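Local structure of YcaO (Methanopyrus kandleri, 6CIB) at residues A[9-14]-A[237-242]; A[103-108]-A[138-143]. The protein binds ADP and magnesium and, as a YcaO-family enzyme, probably uses ATP to activate peptide backbone amides during thioamidation. All coordinates share one frame; numbering follows the deposited sequence.

Contact 1: A[9-14]-A[237-242]; sequences EGFRAF and ASPDPE. With ADP (adenosine-5'-diphosphate), chain G.
Phe11 and Pro239 approach from opposite directions, and their apolar meeting is the main link between 9-14 and 237-242. CZ of Phe11 lies 3.7 Å from CG of Pro239. Phe11 CG is anti to its own carbonyl carbon (chi1 -55°), which sends the ring out toward 237-242. A flat, wholly apolar side chain suits this buried place, where Ile159, Met243 and Leu316 also surround it.

Polar atoms take a smaller share. Ser238 OG sits at the edge of the Phe11 ring, 3.5 Å from CZ, and it also accepts from Asp240 N at 2.9 Å, which closes an ST turn. Asp240 in turn caps helix 241-260, its OD1 accepting from Glu242 N at 3.0 Å from above the carboxylate plane. Serine, proline and aspartate thus carry the chain compactly from strand 233-238 into that helix.

Ligand contacts fall to the next residue, Arg12. Its chain bends at chi2 (-64°) and lays the guanidinium over the adenine, with CZ 3.3 Å from ADP C4. At the guanidinium edge and in its plane, NH2 donates to ADP O2' at 3.0 Å and a nearly straight 166°. One planar cation therefore serves base and ribose together, while a salt bridge from NH1 to Glu156 helps to fix its rotation. Neighbouring residues of one loop are thereby divided between hydrophobic interior and nucleotide, and the site they border is the ADP pocket of a YcaO protein.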
loop_
_atom_site.group_PDB
_atom_site.type_symbol
_atom_site.label_atom_id
_atom_site.label_comp_id
_atom_site.label_asym_id
_atom_site.label_seq_id
_atom_site.Cartn_x
_atom_site.Cartn_y
_atom_site.Cartn_z
ATOM N N GLU A 9 2.925 10.255 8.123
ATOM C CA GLU A 9 2.373 9.036 7.513
ATOM C C GLU A 9 2.882 8.785 6.098
ATOM O O GLU A 9 2.852 7.653 5.632
ATOM C CB GLU A 9 0.837 9.084 7.472
ATOM C CG GLU A 9 0.161 9.077 8.828
ATOM C CD GLU A 9 0.076 10.450 9.461
ATOM O OE1 GLU A 9 0.546 11.443 8.858
ATOM O OE2 GLU A 9 -0.473 10.537 10.570
ATOM N N GLY A 10 3.304 9.850 5.415
ATOM C CA GLY A 10 3.834 9.778 4.051
ATOM C C GLY A 10 4.516 11.095 3.689
ATOM O O GLY A 10 4.527 12.028 4.500
ATOM N N PHE A 11 5.072 11.166 2.477
ATOM C CA PHE A 11 5.822 12.338 2.003
ATOM C C PHE A 11 4.920 13.266 1.199
ATOM O O PHE A 11 4.471 12.927 0.101
ATOM C CB PHE A 11 7.040 11.903 1.179
ATOM C CG PHE A 11 7.956 10.961 1.904
ATOM C CD1 PHE A 11 8.908 11.446 2.815
ATOM C CD2 PHE A 11 7.874 9.584 1.685
ATOM C CE1 PHE A 11 9.750 10.570 3.491
ATOM C CE2 PHE A 11 8.713 8.708 2.350
ATOM C CZ PHE A 11 9.655 9.198 3.250
ATOM N N ARG A 12 4.653 14.437 1.769
ATOM C CA ARG A 12 3.611 15.329 1.270
ATOM C C ARG A 12 4.089 16.766 1.073
ATOM O O ARG A 12 4.884 17.283 1.860
ATOM C CB ARG A 12 2.386 15.299 2.202
ATOM C CG ARG A 12 1.776 13.918 2.464
ATOM C CD ARG A 12 1.210 13.286 1.190
ATOM N NE ARG A 12 0.811 11.890 1.396
ATOM C CZ ARG A 12 0.265 11.109 0.463
ATOM N NH1 ARG A 12 0.017 11.570 -0.761
ATOM N NH2 ARG A 12 -0.048 9.855 0.760
ATOM N N ALA A 13 3.586 17.393 0.014
ATOM C CA ALA A 13 3.935 18.766 -0.353
ATOM C C ALA A 13 3.032 19.800 0.327
ATOM O O ALA A 13 3.265 21.008 0.214
ATOM C CB ALA A 13 3.885 18.922 -1.870
ATOM N N PHE A 14 2.010 19.313 1.038
ATOM C CA PHE A 14 1.043 20.149 1.749
ATOM C C PHE A 14 0.799 19.580 3.143
ATOM O O PHE A 14 0.927 18.362 3.366
ATOM C CB PHE A 14 -0.282 20.232 0.966
ATOM C CG PHE A 14 -0.132 20.808 -0.416
ATOM C CD1 PHE A 14 0.174 19.986 -1.504
ATOM C CD2 PHE A 14 -0.275 22.185 -0.631
ATOM C CE1 PHE A 14 0.347 20.518 -2.784
ATOM C CE2 PHE A 14 -0.116 22.721 -1.910
ATOM C CZ PHE A 14 0.198 21.888 -2.986
ATOM N N ALA A 237 6.177 0.631 4.428
ATOM C CA ALA A 237 7.459 0.741 3.743
ATOM C C ALA A 237 7.822 2.206 3.573
ATOM O O ALA A 237 6.971 3.024 3.184
ATOM C CB ALA A 237 7.430 0.032 2.397
ATOM N N SER A 238 9.083 2.521 3.881
ATOM C CA SER A 238 9.637 3.868 3.737
ATOM C C SER A 238 11.166 3.841 3.748
ATOM O O SER A 238 11.753 2.952 4.376
ATOM C CB SER A 238 9.160 4.752 4.879
ATOM O OG SER A 238 9.658 6.068 4.736
ATOM N N PRO A 239 11.814 4.810 3.062
ATOM C CA PRO A 239 13.242 5.082 3.296
ATOM C C PRO A 239 13.533 5.502 4.743
ATOM O O PRO A 239 14.651 5.337 5.220
ATOM C CB PRO A 239 13.551 6.238 2.330
ATOM C CG PRO A 239 12.221 6.828 1.991
ATOM C CD PRO A 239 11.295 5.644 1.960
ATOM N N ASP A 240 12.519 6.039 5.420
ATOM C CA ASP A 240 12.603 6.363 6.825
ATOM C C ASP A 240 12.006 5.204 7.636
ATOM O O ASP A 240 10.791 5.006 7.620
ATOM C CB ASP A 240 11.867 7.689 7.087
ATOM C CG ASP A 240 11.851 8.092 8.559
ATOM O OD1 ASP A 240 12.336 7.338 9.434
ATOM O OD2 ASP A 240 11.334 9.195 8.838
ATOM N N PRO A 241 12.858 4.450 8.371
ATOM C CA PRO A 241 12.353 3.291 9.130
ATOM C C PRO A 241 11.289 3.640 10.184
ATOM O O PRO A 241 10.412 2.818 10.463
ATOM C CB PRO A 241 13.616 2.708 9.776
ATOM C CG PRO A 241 14.599 3.836 9.810
ATOM C CD PRO A 241 14.308 4.655 8.584
ATOM N N GLU A 242 11.362 4.851 10.740
ATOM C CA GLU A 242 10.358 5.352 11.688
ATOM C C GLU A 242 8.964 5.476 11.060
ATOM O O GLU A 242 7.979 5.181 11.716
ATOM C CB GLU A 242 10.773 6.703 12.278
ATOM C CG GLU A 242 11.872 6.643 13.330
ATOM C CD GLU A 242 12.309 8.028 13.777
ATOM O OE1 GLU A 242 11.571 8.685 14.542
ATOM O OE2 GLU A 242 13.388 8.476 13.347
HETATM P PB ADP G . -2.171 3.711 2.183
HETATM O O1B ADP G . -1.737 4.348 0.880
HETATM O O2B ADP G . -1.158 2.757 2.784
HETATM O O3B ADP G . -3.587 3.186 2.200
HETATM P PA ADP G . -3.148 6.035 3.622
HETATM O O1A ADP G . -2.333 7.061 4.362
HETATM O O2A ADP G . -4.280 5.394 4.379
HETATM O O3A ADP G . -2.064 4.933 3.228
HETATM O "O5'" ADP G . -3.680 6.711 2.265
HETATM C "C5'" ADP G . -4.844 6.322 1.511
HETATM C "C4'" ADP G . -4.864 7.096 0.180
HETATM O "O4'" ADP G . -4.892 8.509 0.434
HETATM C "C3'" ADP G . -3.612 6.877 -0.676
HETATM O "O3'" ADP G . -3.943 7.018 -2.071
HETATM C "C2'" ADP G . -2.697 8.016 -0.264
HETATM O "O2'" ADP G . -1.716 8.318 -1.252
HETATM C "C1'" ADP G . -3.693 9.149 -0.040
HETATM N N9 ADP G . -3.250 10.132 0.974
HETATM C C8 ADP G . -3.038 9.870 2.277
HETATM N N7 ADP G . -2.637 10.982 2.933
HETATM C C5 ADP G . -2.609 11.987 2.051
HETATM C C6 ADP G . -2.278 13.430 2.105
HETATM N N6 ADP G . -1.901 14.003 3.272
HETATM N N1 ADP G . -2.365 14.135 0.950
HETATM C C2 ADP G . -2.742 13.568 -0.222
HETATM N N3 ADP G . -3.063 12.259 -0.336
HETATM C C4 ADP G . -3.017 11.431 0.751
#

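Contact 2: A[103-108]-A[138-143]; sequences PAWYRT and GDALPS
Leu141 sets its CD1 methyl squarely over the indole of Trp105, 3.5 Å from the centroid of the five-membered ring and 8° off its normal, a clear CH-pi contact. The two side chains run at about a right angle, and the leucine puts CD1 foremost, while its CG stays 3.9 Å from Trp105 CD1. Ala140 adds a looser apolar touch, its CB 4.4 Å from that same CD1 of the indole. Beside this patch, Tyr106 OH donates to Asp139 OD2 at 2.7 Å. The carboxylate oxygen is met on its anti side, 21° out of plane, and lies at the edge of the phenol ring, whose plane stands nearly perpendicular to that of the carboxylate.

Behind these groups is a type I beta turn from Pro103 to Tyr106, closed by the bond from Tyr106 N to Pro103 O at 3.3 Å. It presents both aromatic side chains to 138-143, each to a different residue. Trp105 takes the crowded position, with CG between its backbone N and carbonyl carbon (chi1 51°), and its indole is sandwiched: Pro103 CB lies against the face opposite Leu141. Pro103 serves twice, its carbonyl O closing the turn and its CB offering an aliphatic surface to the ring. Further out, Pro128 of strand 124-128 touches Pro103 and Tyr106, and Asn130 donates to Leu141 O.

Indole and methyl supply dispersion and shape, whereas the short phenol-carboxylate bond adds direction. Tyr106 would be expected to stabilise negative charge on Asp139, and the two surface loops are joined by one apolar patch and a hydrogen bond to a carboxylate, probably ionised.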
loop_
_atom_site.group_PDB
_atom_site.type_symbol
_atom_site.label_atom_id
_atom_site.label_comp_id
_atom_site.label_asym_id
_atom_site.label_seq_id
_atom_site.Cartn_x
_atom_site.Cartn_y
_atom_site.Cartn_z
ATOM N N PRO A 103 2.389 -10.041 -19.027
ATOM C CA PRO A 103 2.733 -10.935 -17.911
ATOM C C PRO A 103 2.703 -12.415 -18.301
ATOM O O PRO A 103 1.959 -12.800 -19.212
ATOM C CB PRO A 103 1.638 -10.657 -16.884
ATOM C CG PRO A 103 1.117 -9.303 -17.217
ATOM C CD PRO A 103 1.245 -9.169 -18.701
ATOM N N ALA A 104 3.501 -13.216 -17.596
ATOM C CA ALA A 104 3.676 -14.654 -17.860
ATOM C C ALA A 104 2.373 -15.452 -17.997
ATOM O O ALA A 104 2.265 -16.321 -18.868
ATOM C CB ALA A 104 4.555 -15.275 -16.781
ATOM N N TRP A 105 1.391 -15.135 -17.156
ATOM C CA TRP A 105 0.146 -15.909 -17.051
ATOM C C TRP A 105 -0.845 -15.777 -18.215
ATOM O O TRP A 105 -1.827 -16.524 -18.274
ATOM C CB TRP A 105 -0.551 -15.624 -15.712
ATOM C CG TRP A 105 -0.736 -14.158 -15.392
ATOM C CD1 TRP A 105 -1.744 -13.341 -15.831
ATOM C CD2 TRP A 105 0.104 -13.345 -14.556
ATOM N NE1 TRP A 105 -1.583 -12.072 -15.323
ATOM C CE2 TRP A 105 -0.463 -12.046 -14.533
ATOM C CE3 TRP A 105 1.275 -13.589 -13.817
ATOM C CZ2 TRP A 105 0.107 -10.988 -13.802
ATOM C CZ3 TRP A 105 1.847 -12.530 -13.090
ATOM C CH2 TRP A 105 1.260 -11.248 -13.094
ATOM N N TYR A 106 -0.594 -14.843 -19.136
ATOM C CA TYR A 106 -1.447 -14.677 -20.317
ATOM C C TYR A 106 -1.170 -15.755 -21.367
ATOM O O TYR A 106 -0.118 -15.750 -22.020
ATOM C CB TYR A 106 -1.296 -13.277 -20.927
ATOM C CG TYR A 106 -2.076 -12.197 -20.211
ATOM C CD1 TYR A 106 -3.399 -11.906 -20.569
ATOM C CD2 TYR A 106 -1.490 -11.459 -19.173
ATOM C CE1 TYR A 106 -4.116 -10.912 -19.910
ATOM C CE2 TYR A 106 -2.197 -10.462 -18.513
ATOM C CZ TYR A 106 -3.505 -10.194 -18.881
ATOM O OH TYR A 106 -4.205 -9.213 -18.222
ATOM N N ARG A 107 -2.120 -16.679 -21.512
ATOM C CA ARG A 107 -2.030 -17.754 -22.507
ATOM C C ARG A 107 -2.206 -17.200 -23.919
ATOM O O ARG A 107 -1.596 -17.693 -24.872
ATOM C CB ARG A 107 -3.052 -18.863 -22.220
ATOM C CG ARG A 107 -2.784 -19.688 -20.958
ATOM C CD ARG A 107 -1.615 -20.666 -21.096
ATOM N NE ARG A 107 -1.853 -21.697 -22.113
ATOM C CZ ARG A 107 -2.468 -22.860 -21.898
ATOM N NH1 ARG A 107 -2.928 -23.181 -20.692
ATOM N NH2 ARG A 107 -2.627 -23.711 -22.904
ATOM N N THR A 108 -3.039 -16.167 -24.023
ATOM C CA THR A 108 -3.252 -15.412 -25.253
ATOM C C THR A 108 -2.958 -13.924 -25.020
ATOM O O THR A 108 -3.012 -13.442 -23.882
ATOM C CB THR A 108 -4.686 -15.628 -25.814
ATOM O OG1 THR A 108 -4.865 -14.857 -27.010
ATOM C CG2 THR A 108 -5.778 -15.248 -24.789
ATOM N N GLY A 138 -12.481 -9.614 -17.230
ATOM C CA GLY A 138 -12.197 -10.460 -18.403
ATOM C C GLY A 138 -11.128 -11.550 -18.308
ATOM O O GLY A 138 -11.297 -12.632 -18.876
ATOM N N ASP A 139 -10.049 -11.287 -17.570
ATOM C CA ASP A 139 -8.785 -12.028 -17.747
ATOM C C ASP A 139 -8.488 -13.214 -16.811
ATOM O O ASP A 139 -9.297 -13.563 -15.943
ATOM C CB ASP A 139 -7.612 -11.036 -17.772
ATOM C CG ASP A 139 -7.686 -10.073 -18.946
ATOM O OD1 ASP A 139 -8.634 -10.177 -19.760
ATOM O OD2 ASP A 139 -6.791 -9.205 -19.054
ATOM N N ALA A 140 -7.311 -13.815 -17.025
ATOM C CA ALA A 140 -6.828 -15.007 -16.313
ATOM C C ALA A 140 -6.761 -14.844 -14.791
ATOM O O ALA A 140 -7.113 -15.765 -14.046
ATOM C CB ALA A 140 -5.469 -15.435 -16.868
ATOM N N LEU A 141 -6.310 -13.677 -14.339
ATOM C CA LEU A 141 -6.220 -13.378 -12.911
ATOM C C LEU A 141 -7.106 -12.188 -12.538
ATOM O O LEU A 141 -7.382 -11.347 -13.401
ATOM C CB LEU A 141 -4.763 -13.129 -12.506
ATOM C CG LEU A 141 -3.757 -14.284 -12.642
ATOM C CD1 LEU A 141 -2.420 -13.848 -12.075
ATOM C CD2 LEU A 141 -4.220 -15.572 -11.966
ATOM N N PRO A 142 -7.579 -12.128 -11.267
ATOM C CA PRO A 142 -8.354 -10.955 -10.853
ATOM C C PRO A 142 -7.523 -9.673 -10.835
ATOM O O PRO A 142 -6.314 -9.706 -10.569
ATOM C CB PRO A 142 -8.804 -11.300 -9.427
ATOM C CG PRO A 142 -8.701 -12.783 -9.330
ATOM C CD PRO A 142 -7.526 -13.141 -10.192
ATOM N N SER A 143 -8.189 -8.563 -11.140
ATOM C CA SER A 143 -7.637 -7.218 -10.988
ATOM C C SER A 143 -7.485 -6.919 -9.494
ATOM O O SER A 143 -8.053 -7.627 -8.652
ATOM C CB SER A 143 -8.571 -6.200 -11.652
ATOM O OG SER A 143 -9.863 -6.233 -11.065
#

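Overall arrangement
Contact 1 is buried and contact 2 lies at the surface; their centres are about 33 Å apart on opposite sides of the chain's centre, and they do not touch. They share no helix or strand. Contact 1 brings the loop before helix 16-25 to the junction of strand 233-238 and helix 241-260, whereas contact 2 joins two loops flanking strands 113-118 and 124-128. No hydrogen bond crosses between the segments of contact 1, whose polar work is turned to capping and to ADP. Contact 2 buries about twice the area and adds a phenol-carboxylate hydrogen bond to its aromatic packing, away from the nucleotide site.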